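Local coordinates for Non-structural protein 5 (Modoc virus, PDB 2WA2), which probably transfers methyl groups from S-adenosylmethionine to the viral RNA cap, at guanine N7 and at a ribose 2'-O, through its methyltransferase domain, at residues Val109-Pro122 with Ile133-Phe147. The protein carries 4 engineered substitutions. Numbering follows the deposited sequence.
Sequences VKAYTLGTSGHEKP and ITFKSKVDVTKMEPF. Engineered in segment 133-147: Thr142 (natural residue Arg). With SAM (S-adenosylmethionine), chain C.
Tyr112 and Ala111 pair with Lys136 and Phe135 where strand 106-112 meets the parallel edge strand 133-136 of the Rossmann-like methyltransferase sheet, and the loops leaving both strands close around the adenosine of S-adenosylmethionine. Backbone hydrogen bonds run from Thr134 N to Val109 O, Ala111 N to Thr134 O, Lys136 N to Ala111 O and Thr113 N to Lys136 O. Past the strands the pairing continues with a longer hydrogen bond, Val139 N to Thr113 O at 3.3 Å. On one side of the sheet Met144 SD stands over the centre of one face of the Tyr112 ring, 3.9 Å from its centroid, in a Met-aromatic contact, while Tyr112 CE2 meets the Phe147 ring at its edge. The extended Lys110 chain, CG anti to the carbonyl carbon (chi1 -61°), lays CD 3.6 Å from Phe147 CE1 and brings NZ into an off-centre cation-pi contact. On the side of Ala111, the Phe135 ring is sandwiched between Ile133 CG2 and Pro122 CB, the latter a CH-pi contact, and Ala111 CB packs 3.5 Å from Phe135 CD1. Lys138 NZ donates a hydrogen bond to Gly115 O at 2.9 Å, from above the carbonyl plane. In the cofactor pocket, Leu114 CG lies against the adenine and His119 ND1 shares a hydrogen bond with ribose O2' at 2.8 Å. Asp140 OD1 accepts from adenine N6 and closes an Asx turn with Thr142 N. Val141 N donates to adenine N1 at 2.8 Å, nearly straight at 167°.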
ATOM      1  N   VAL A 109     -15.763   8.710  -4.595  1.00 19.09           N
ATOM      2  CA  VAL A 109     -14.930   7.638  -4.071  1.00 18.27           C
ATOM      3  C   VAL A 109     -15.787   6.392  -3.872  1.00 17.64           C
ATOM      4  O   VAL A 109     -16.805   6.434  -3.194  1.00 18.37           O
ATOM      5  CB  VAL A 109     -14.243   8.040  -2.749  1.00 17.73           C
ATOM      6  CG1 VAL A 109     -13.322   6.913  -2.266  1.00 18.14           C
ATOM      7  CG2 VAL A 109     -13.437   9.302  -2.926  1.00 17.36           C
ATOM      8  N   LYS A 110     -15.393   5.318  -4.522  1.00 17.45           N
ATOM      9  CA  LYS A 110     -16.027   4.049  -4.390  1.00 17.17           C
ATOM     10  C   LYS A 110     -15.053   3.153  -3.601  1.00 16.68           C
ATOM     11  O   LYS A 110     -13.971   2.758  -4.100  1.00 15.40           O
ATOM     12  CB  LYS A 110     -16.328   3.499  -5.780  1.00 18.06           C
ATOM     13  CG  LYS A 110     -17.276   4.408  -6.599  1.00 20.88           C
ATOM     14  CD  LYS A 110     -17.653   3.685  -7.884  1.00 27.24           C
ATOM     15  CE  LYS A 110     -18.608   4.477  -8.763  1.00 30.90           C
ATOM     16  NZ  LYS A 110     -18.863   3.696 -10.051  1.00 31.80           N
ATOM     17  N   ALA A 111     -15.454   2.859  -2.368  1.00 15.49           N
ATOM     18  CA  ALA A 111     -14.633   2.185  -1.360  1.00 15.46           C
ATOM     19  C   ALA A 111     -15.172   0.770  -1.049  1.00 15.73           C
ATOM     20  O   ALA A 111     -16.385   0.571  -0.909  1.00 16.44           O
ATOM     21  CB  ALA A 111     -14.598   3.047  -0.093  1.00 16.72           C
ATOM     22  N   TYR A 112     -14.271  -0.203  -0.984  1.00 14.58           N
ATOM     23  CA  TYR A 112     -14.642  -1.619  -0.862  1.00 14.56           C
ATOM     24  C   TYR A 112     -13.779  -2.324   0.169  1.00 14.57           C
ATOM     25  O   TYR A 112     -12.557  -2.137   0.191  1.00 13.73           O
ATOM     26  CB  TYR A 112     -14.509  -2.322  -2.234  1.00 13.93           C
ATOM     27  CG  TYR A 112     -15.372  -1.695  -3.294  1.00 14.88           C
ATOM     28  CD1 TYR A 112     -16.703  -2.095  -3.460  1.00 16.69           C
ATOM     29  CD2 TYR A 112     -14.876  -0.666  -4.111  1.00 15.21           C
ATOM     30  CE1 TYR A 112     -17.514  -1.493  -4.433  1.00 18.88           C
ATOM     31  CE2 TYR A 112     -15.685  -0.058  -5.101  1.00 15.95           C
ATOM     32  CZ  TYR A 112     -16.989  -0.477  -5.241  1.00 15.99           C
ATOM     33  OH  TYR A 112     -17.801   0.102  -6.197  1.00 20.01           O
ATOM     34  N   THR A 113     -14.401  -3.144   1.023  1.00 13.51           N
ATOM     35  CA  THR A 113     -13.612  -3.918   1.973  1.00 14.76           C
ATOM     36  C   THR A 113     -14.367  -5.174   2.424  1.00 15.60           C
ATOM     37  O   THR A 113     -15.599  -5.253   2.292  1.00 15.01           O
ATOM     38  CB  THR A 113     -13.158  -3.022   3.166  1.00 15.00           C
ATOM     39  OG1 THR A 113     -11.965  -3.560   3.759  1.00 14.88           O
ATOM     40  CG2 THR A 113     -14.278  -2.808   4.189  1.00 14.06           C
ATOM     41  N   LEU A 114     -13.624  -6.161   2.903  1.00 15.67           N
ATOM     42  CA  LEU A 114     -14.201  -7.420   3.356  1.00 17.19           C
ATOM     43  C   LEU A 114     -15.180  -7.193   4.514  1.00 18.52           C
ATOM     44  O   LEU A 114     -16.334  -7.585   4.428  1.00 18.21           O
ATOM     45  CB  LEU A 114     -13.108  -8.356   3.820  1.00 17.23           C
ATOM     46  CG  LEU A 114     -12.522  -9.404   2.895  1.00 20.37           C
ATOM     47  CD1 LEU A 114     -11.692 -10.295   3.793  1.00 22.93           C
ATOM     48  CD2 LEU A 114     -13.600 -10.232   2.174  1.00 16.43           C
ATOM     49  N   GLY A 115     -14.697  -6.584   5.602  1.00 18.98           N
ATOM     50  CA  GLY A 115     -15.558  -6.157   6.703  1.00 20.99           C
ATOM     51  C   GLY A 115     -16.210  -7.343   7.398  1.00 21.84           C
ATOM     52  O   GLY A 115     -17.187  -7.176   8.119  1.00 23.59           O
ATOM     53  N   THR A 116     -15.680  -8.536   7.160  1.00 23.33           N
ATOM     54  CA  THR A 116     -16.211  -9.749   7.779  1.00 24.90           C
ATOM     55  C   THR A 116     -15.590  -9.911   9.162  1.00 26.46           C
ATOM     56  O   THR A 116     -14.819  -9.059   9.579  1.00 26.39           O
ATOM     57  CB  THR A 116     -15.982 -10.989   6.923  1.00 24.81           C
ATOM     58  OG1 THR A 116     -14.605 -11.093   6.586  1.00 25.12           O
ATOM     59  CG2 THR A 116     -16.823 -10.940   5.629  1.00 25.55           C
ATOM     60  N   SER A 117     -15.932 -10.987   9.875  1.00 27.90           N
ATOM     61  CA  SER A 117     -15.409 -11.195  11.219  1.00 29.17           C
ATOM     62  C   SER A 117     -13.912 -10.977  11.362  1.00 28.98           C
ATOM     63  O   SER A 117     -13.097 -11.650  10.710  1.00 29.13           O
ATOM     64  CB  SER A 117     -15.804 -12.564  11.776  1.00 29.56           C
ATOM     65  OG  SER A 117     -16.890 -12.398  12.665  1.00 33.96           O
ATOM     66  N   GLY A 118     -13.578 -10.023  12.229  1.00 29.10           N
ATOM     67  CA  GLY A 118     -12.186  -9.703  12.563  1.00 29.76           C
ATOM     68  C   GLY A 118     -11.491  -8.894  11.479  1.00 29.91           C
ATOM     69  O   GLY A 118     -10.251  -8.875  11.401  1.00 30.44           O
ATOM     70  N   HIS A 119     -12.292  -8.252  10.624  1.00 29.13           N
ATOM     71  CA  HIS A 119     -11.774  -7.336   9.606  1.00 28.37           C
ATOM     72  C   HIS A 119     -12.410  -5.983   9.837  1.00 27.77           C
ATOM     73  O   HIS A 119     -13.600  -5.891  10.164  1.00 27.58           O
ATOM     74  CB  HIS A 119     -12.129  -7.802   8.196  1.00 27.75           C
ATOM     75  CG  HIS A 119     -11.330  -8.969   7.710  1.00 28.72           C
ATOM     76  ND1 HIS A 119     -10.256  -8.829   6.856  1.00 29.36           N
ATOM     77  CD2 HIS A 119     -11.479 -10.300   7.913  1.00 28.40           C
ATOM     78  CE1 HIS A 119      -9.759 -10.022   6.580  1.00 32.20           C
ATOM     79  NE2 HIS A 119     -10.489 -10.934   7.202  1.00 29.99           N
ATOM     80  N   GLU A 120     -11.624  -4.929   9.664  1.00 27.52           N
ATOM     81  CA  GLU A 120     -12.103  -3.567   9.864  1.00 28.05           C
ATOM     82  C   GLU A 120     -13.287  -3.242   8.962  1.00 27.16           C
ATOM     83  O   GLU A 120     -13.262  -3.546   7.776  1.00 26.25           O
ATOM     84  CB  GLU A 120     -10.986  -2.545   9.594  1.00 28.43           C
ATOM     85  CG  GLU A 120      -9.749  -2.688  10.464  1.00 33.24           C
ATOM     86  CD  GLU A 120     -10.072  -2.608  11.942  1.00 40.03           C
ATOM     87  OE1 GLU A 120     -10.927  -1.769  12.318  1.00 43.06           O
ATOM     88  OE2 GLU A 120      -9.476  -3.389  12.727  1.00 43.36           O
ATOM     89  N   LYS A 121     -14.303  -2.614   9.546  1.00 27.15           N
ATOM     90  CA  LYS A 121     -15.467  -2.114   8.813  1.00 27.98           C
ATOM     91  C   LYS A 121     -15.324  -0.601   8.666  1.00 28.32           C
ATOM     92  O   LYS A 121     -14.712   0.042   9.515  1.00 26.96           O
ATOM     93  CB  LYS A 121     -16.764  -2.431   9.569  1.00 28.12           C
ATOM     94  CG  LYS A 121     -17.112  -3.896   9.641  1.00 30.22           C
ATOM     95  CD  LYS A 121     -18.193  -4.170  10.675  1.00 32.82           C
ATOM     96  CE  LYS A 121     -18.209  -5.644  11.025  1.00 34.73           C
ATOM     97  NZ  LYS A 121     -16.828  -6.192  11.306  1.00 35.73           N
ATOM     98  N   PRO A 122     -15.889  -0.024   7.589  1.00 29.64           N
ATOM     99  CA  PRO A 122     -15.797   1.424   7.433  1.00 31.41           C
ATOM    100  C   PRO A 122     -16.355   2.158   8.643  1.00 33.69           C
ATOM    101  O   PRO A 122     -17.336   1.711   9.249  1.00 33.52           O
ATOM    102  CB  PRO A 122     -16.609   1.699   6.160  1.00 30.98           C
ATOM    103  CG  PRO A 122     -16.578   0.443   5.426  1.00 29.74           C
ATOM    104  CD  PRO A 122     -16.588  -0.646   6.457  1.00 29.58           C
ATOM    105  N   ILE A 133     -18.322   9.739  -0.935  1.00 21.68           N
ATOM    106  CA  ILE A 133     -17.927   8.325  -0.758  1.00 20.96           C
ATOM    107  C   ILE A 133     -19.130   7.397  -0.702  1.00 21.20           C
ATOM    108  O   ILE A 133     -20.142   7.724  -0.059  1.00 21.10           O
ATOM    109  CB  ILE A 133     -17.063   8.094   0.523  1.00 21.07           C
ATOM    110  CG1 ILE A 133     -15.935   9.116   0.603  1.00 20.89           C
ATOM    111  CG2 ILE A 133     -16.451   6.664   0.525  1.00 20.05           C
ATOM    112  CD1 ILE A 133     -15.453   9.395   2.018  1.00 18.96           C
ATOM    113  N   THR A 134     -19.007   6.271  -1.406  1.00 20.82           N
ATOM    114  CA  THR A 134     -19.857   5.104  -1.238  1.00 21.86           C
ATOM    115  C   THR A 134     -19.017   3.970  -0.666  1.00 21.24           C
ATOM    116  O   THR A 134     -18.101   3.466  -1.340  1.00 21.08           O
ATOM    117  CB  THR A 134     -20.467   4.635  -2.572  1.00 21.69           C
ATOM    118  OG1 THR A 134     -21.222   5.708  -3.136  1.00 24.75           O
ATOM    119  CG2 THR A 134     -21.368   3.421  -2.345  1.00 23.05           C
ATOM    120  N   PHE A 135     -19.321   3.584   0.575  1.00 21.00           N
ATOM    121  CA  PHE A 135     -18.643   2.449   1.204  1.00 20.44           C
ATOM    122  C   PHE A 135     -19.438   1.195   0.934  1.00 21.02           C
ATOM    123  O   PHE A 135     -20.677   1.184   1.099  1.00 20.73           O
ATOM    124  CB  PHE A 135     -18.501   2.643   2.706  1.00 21.11           C
ATOM    125  CG  PHE A 135     -17.445   3.626   3.088  1.00 20.12           C
ATOM    126  CD1 PHE A 135     -16.106   3.286   3.004  1.00 20.99           C
ATOM    127  CD2 PHE A 135     -17.787   4.872   3.588  1.00 19.63           C
ATOM    128  CE1 PHE A 135     -15.105   4.211   3.383  1.00 21.01           C
ATOM    129  CE2 PHE A 135     -16.819   5.782   3.961  1.00 20.61           C
ATOM    130  CZ  PHE A 135     -15.465   5.445   3.860  1.00 21.40           C
ATOM    131  N   LYS A 136     -18.737   0.160   0.492  1.00 19.32           N
ATOM    132  CA  LYS A 136     -19.322  -1.155   0.404  1.00 19.89           C
ATOM    133  C   LYS A 136     -18.501  -2.218   1.147  1.00 19.25           C
ATOM    134  O   LYS A 136     -17.409  -2.587   0.717  1.00 19.06           O
ATOM    135  CB  LYS A 136     -19.601  -1.549  -1.047  1.00 19.89           C
ATOM    136  CG  LYS A 136     -20.694  -2.648  -1.140  1.00 24.77           C
ATOM    137  CD  LYS A 136     -21.896  -2.211  -2.009  1.00 31.10           C
ATOM    138  CE  LYS A 136     -21.640  -2.412  -3.532  1.00 35.77           C
ATOM    139  NZ  LYS A 136     -21.306  -3.826  -4.001  1.00 37.67           N
ATOM    140  N   SER A 137     -19.029  -2.696   2.269  1.00 18.04           N
ATOM    141  CA  SER A 137     -18.440  -3.834   2.967  1.00 18.56           C
ATOM    142  C   SER A 137     -18.961  -5.140   2.378  1.00 16.74           C
ATOM    143  O   SER A 137     -19.817  -5.140   1.471  1.00 17.16           O
ATOM    144  CB  SER A 137     -18.695  -3.771   4.483  1.00 19.32           C
ATOM    145  OG  SER A 137     -18.189  -2.550   4.991  1.00 26.87           O
ATOM    146  N   LYS A 138     -18.428  -6.243   2.877  1.00 15.36           N
ATOM    147  CA  LYS A 138     -18.793  -7.577   2.446  1.00 14.98           C
ATOM    148  C   LYS A 138     -18.543  -7.784   0.954  1.00 14.19           C
ATOM    149  O   LYS A 138     -19.404  -8.288   0.218  1.00 13.99           O
ATOM    150  CB  LYS A 138     -20.265  -7.882   2.821  1.00 15.21           C
ATOM    151  CG  LYS A 138     -20.628  -7.406   4.205  1.00 17.11           C
ATOM    152  CD  LYS A 138     -19.980  -8.214   5.264  1.00 19.74           C
ATOM    153  CE  LYS A 138     -20.529  -7.780   6.648  1.00 24.82           C
ATOM    154  NZ  LYS A 138     -19.713  -8.438   7.701  1.00 26.27           N
ATOM    155  N   VAL A 139     -17.339  -7.398   0.524  1.00 13.39           N
ATOM    156  CA  VAL A 139     -16.872  -7.587  -0.850  1.00 13.42           C
ATOM    157  C   VAL A 139     -15.421  -8.053  -0.795  1.00 13.03           C
ATOM    158  O   VAL A 139     -14.586  -7.440  -0.081  1.00 14.16           O
ATOM    159  CB  VAL A 139     -16.950  -6.252  -1.690  1.00 13.62           C
ATOM    160  CG1 VAL A 139     -16.292  -6.430  -3.026  1.00 15.26           C
ATOM    161  CG2 VAL A 139     -18.398  -5.839  -1.916  1.00 13.54           C
ATOM    162  N   ASP A 140     -15.151  -9.132  -1.518  1.00 12.27           N
ATOM    163  CA  ASP A 140     -13.801  -9.642  -1.724  1.00 12.26           C
ATOM    164  C   ASP A 140     -13.311  -8.967  -3.008  1.00 13.00           C
ATOM    165  O   ASP A 140     -13.740  -9.316  -4.122  1.00 12.16           O
ATOM    166  CB  ASP A 140     -13.815 -11.157  -1.885  1.00 12.04           C
ATOM    167  CG  ASP A 140     -12.418 -11.747  -2.111  1.00 12.34           C
ATOM    168  OD1 ASP A 140     -11.427 -10.972  -2.317  1.00 12.43           O
ATOM    169  OD2 ASP A 140     -12.323 -12.990  -2.080  1.00 13.08           O
ATOM    170  N   VAL A 141     -12.400  -8.019  -2.852  1.00 12.95           N
ATOM    171  CA  VAL A 141     -11.966  -7.229  -4.008  1.00 15.00           C
ATOM    172  C   VAL A 141     -11.148  -8.047  -4.983  1.00 14.77           C
ATOM    173  O   VAL A 141     -11.076  -7.691  -6.145  1.00 15.78           O
ATOM    174  CB  VAL A 141     -11.211  -5.917  -3.633  1.00 15.98           C
ATOM    175  CG1 VAL A 141     -12.057  -5.017  -2.706  1.00 16.53           C
ATOM    176  CG2 VAL A 141      -9.852  -6.231  -3.067  1.00 15.42           C
ATOM    177  N   THR A 142     -10.545  -9.151  -4.543  1.00 15.52           N
ATOM    178  CA  THR A 142      -9.822 -10.012  -5.470  1.00 16.31           C
ATOM    179  C   THR A 142     -10.739 -10.680  -6.509  1.00 17.45           C
ATOM    180  O   THR A 142     -10.242 -11.259  -7.493  1.00 17.47           O
ATOM    181  CB  THR A 142      -8.975 -11.118  -4.774  1.00 16.21           C
ATOM    182  OG1 THR A 142      -9.851 -12.114  -4.238  1.00 17.52           O
ATOM    183  CG2 THR A 142      -8.063 -10.539  -3.668  1.00 16.22           C
ATOM    184  N   LYS A 143     -12.054 -10.596  -6.290  1.00 18.57           N
ATOM    185  CA  LYS A 143     -13.048 -11.222  -7.154  1.00 20.41           C
ATOM    186  C   LYS A 143     -13.987 -10.191  -7.794  1.00 21.16           C
ATOM    187  O   LYS A 143     -15.029 -10.538  -8.342  1.00 20.83           O
ATOM    188  CB  LYS A 143     -13.864 -12.261  -6.354  1.00 20.53           C
ATOM    189  CG  LYS A 143     -13.032 -13.310  -5.573  1.00 21.76           C
ATOM    190  CD  LYS A 143     -12.491 -14.407  -6.484  1.00 26.27           C
ATOM    191  CE  LYS A 143     -11.487 -15.290  -5.760  1.00 28.22           C
ATOM    192  NZ  LYS A 143     -10.151 -14.645  -5.804  1.00 28.56           N
ATOM    193  N   MET A 144     -13.641  -8.917  -7.715  1.00 22.15           N
ATOM    194  CA  MET A 144     -14.494  -7.876  -8.272  1.00 23.88           C
ATOM    195  C   MET A 144     -14.076  -7.568  -9.707  1.00 23.37           C
ATOM    196  O   MET A 144     -12.887  -7.533 -10.061  1.00 22.18           O
ATOM    197  CB  MET A 144     -14.419  -6.627  -7.395  1.00 23.82           C
ATOM    198  CG  MET A 144     -15.595  -5.606  -7.446  1.00 26.41           C
ATOM    199  SD  MET A 144     -15.121  -4.076  -6.553  1.00 30.79           S
ATOM    200  CE  MET A 144     -14.062  -4.832  -5.411  1.00 22.06           C
ATOM    201  N   GLU A 145     -15.082  -7.369 -10.534  1.00 23.01           N
ATOM    202  CA  GLU A 145     -14.908  -6.905 -11.886  1.00 23.69           C
ATOM    203  C   GLU A 145     -14.371  -5.459 -11.861  1.00 22.41           C
ATOM    204  O   GLU A 145     -14.973  -4.577 -11.226  1.00 22.06           O
ATOM    205  CB  GLU A 145     -16.283  -6.986 -12.577  1.00 24.49           C
ATOM    206  CG  GLU A 145     -16.380  -6.317 -13.935  1.00 28.85           C
ATOM    207  CD  GLU A 145     -15.888  -7.198 -15.056  1.00 32.75           C
ATOM    208  OE1 GLU A 145     -16.103  -6.817 -16.226  1.00 37.24           O
ATOM    209  OE2 GLU A 145     -15.280  -8.255 -14.785  1.00 32.53           O
ATOM    210  N   PRO A 146     -13.227  -5.204 -12.536  1.00 23.03           N
ATOM    211  CA  PRO A 146     -12.772  -3.809 -12.594  1.00 23.12           C
ATOM    212  C   PRO A 146     -13.821  -2.987 -13.317  1.00 23.21           C
ATOM    213  O   PRO A 146     -14.547  -3.535 -14.175  1.00 22.53           O
ATOM    214  CB  PRO A 146     -11.485  -3.883 -13.442  1.00 23.29           C
ATOM    215  CG  PRO A 146     -11.081  -5.292 -13.382  1.00 24.09           C
ATOM    216  CD  PRO A 146     -12.340  -6.092 -13.300  1.00 23.40           C
ATOM    217  N   PHE A 147     -13.924  -1.707 -12.952  1.00 22.33           N
ATOM    218  CA  PHE A 147     -14.769  -0.779 -13.677  1.00 22.66           C
ATOM    219  C   PHE A 147     -14.052   0.540 -13.821  1.00 21.93           C
ATOM    220  O   PHE A 147     -12.900   0.669 -13.373  1.00 21.20           O
ATOM    221  CB  PHE A 147     -16.109  -0.586 -12.961  1.00 22.83           C
ATOM    222  CG  PHE A 147     -15.977  -0.126 -11.546  1.00 23.12           C
ATOM    223  CD1 PHE A 147     -15.621   1.186 -11.256  1.00 23.33           C
ATOM    224  CD2 PHE A 147     -16.212  -1.004 -10.498  1.00 23.60           C
ATOM    225  CE1 PHE A 147     -15.500   1.611  -9.967  1.00 24.06           C
ATOM    226  CE2 PHE A 147     -16.087  -0.577  -9.191  1.00 23.47           C
ATOM    227  CZ  PHE A 147     -15.728   0.729  -8.925  1.00 24.58           C
TER
HETATM  228  N   SAM C1248      -6.131   2.340   3.854  1.00 23.39           N
HETATM  229  CA  SAM C1248      -6.773   1.837   5.114  1.00 24.29           C
HETATM  230  C   SAM C1248      -7.172   3.012   6.013  1.00 24.97           C
HETATM  231  O   SAM C1248      -6.716   4.136   5.772  1.00 25.38           O
HETATM  232  OXT SAM C1248      -7.928   2.888   6.995  1.00 24.87           O
HETATM  233  CB  SAM C1248      -5.816   0.914   5.867  1.00 23.99           C
HETATM  234  CG  SAM C1248      -5.592  -0.428   5.182  1.00 24.34           C
HETATM  235  SD  SAM C1248      -6.923  -1.531   5.684  1.00 25.31           S
HETATM  236  CE  SAM C1248      -6.182  -2.181   7.216  1.00 27.50           C
HETATM  237  C5' SAM C1248      -6.653  -2.984   4.648  1.00 20.87           C
HETATM  238  C4' SAM C1248      -8.005  -3.691   4.556  1.00 16.88           C
HETATM  239  O4' SAM C1248      -8.090  -4.532   3.434  1.00 16.45           O
HETATM  240  C3' SAM C1248      -8.257  -4.586   5.767  1.00 16.66           C
HETATM  241  O3' SAM C1248      -9.238  -3.956   6.553  1.00 16.66           O
HETATM  242  C2' SAM C1248      -8.785  -5.894   5.205  1.00 17.71           C
HETATM  243  O2' SAM C1248      -9.973  -6.254   5.865  1.00 16.23           O
HETATM  244  C1' SAM C1248      -9.047  -5.526   3.742  1.00 14.08           C
HETATM  245  N9  SAM C1248      -8.934  -6.664   2.836  1.00 14.87           N
HETATM  246  C8  SAM C1248      -7.966  -7.640   2.856  1.00 13.87           C
HETATM  247  N7  SAM C1248      -8.197  -8.497   1.855  1.00 13.27           N
HETATM  248  C5  SAM C1248      -9.318  -8.069   1.212  1.00 13.91           C
HETATM  249  C6  SAM C1248     -10.015  -8.572   0.111  1.00 12.88           C
HETATM  250  N6  SAM C1248      -9.644  -9.678  -0.507  1.00 14.54           N
HETATM  251  N1  SAM C1248     -11.124  -7.880  -0.339  1.00 13.45           N
HETATM  252  C2  SAM C1248     -11.551  -6.740   0.287  1.00 12.12           C
HETATM  253  N3  SAM C1248     -10.878  -6.227   1.379  1.00 13.47           N
HETATM  254  C4  SAM C1248      -9.780  -6.915   1.819  1.00 13.37           C
HETATM  255  O   HOH W   1     -19.628   7.567  -4.460  1.00 29.17           O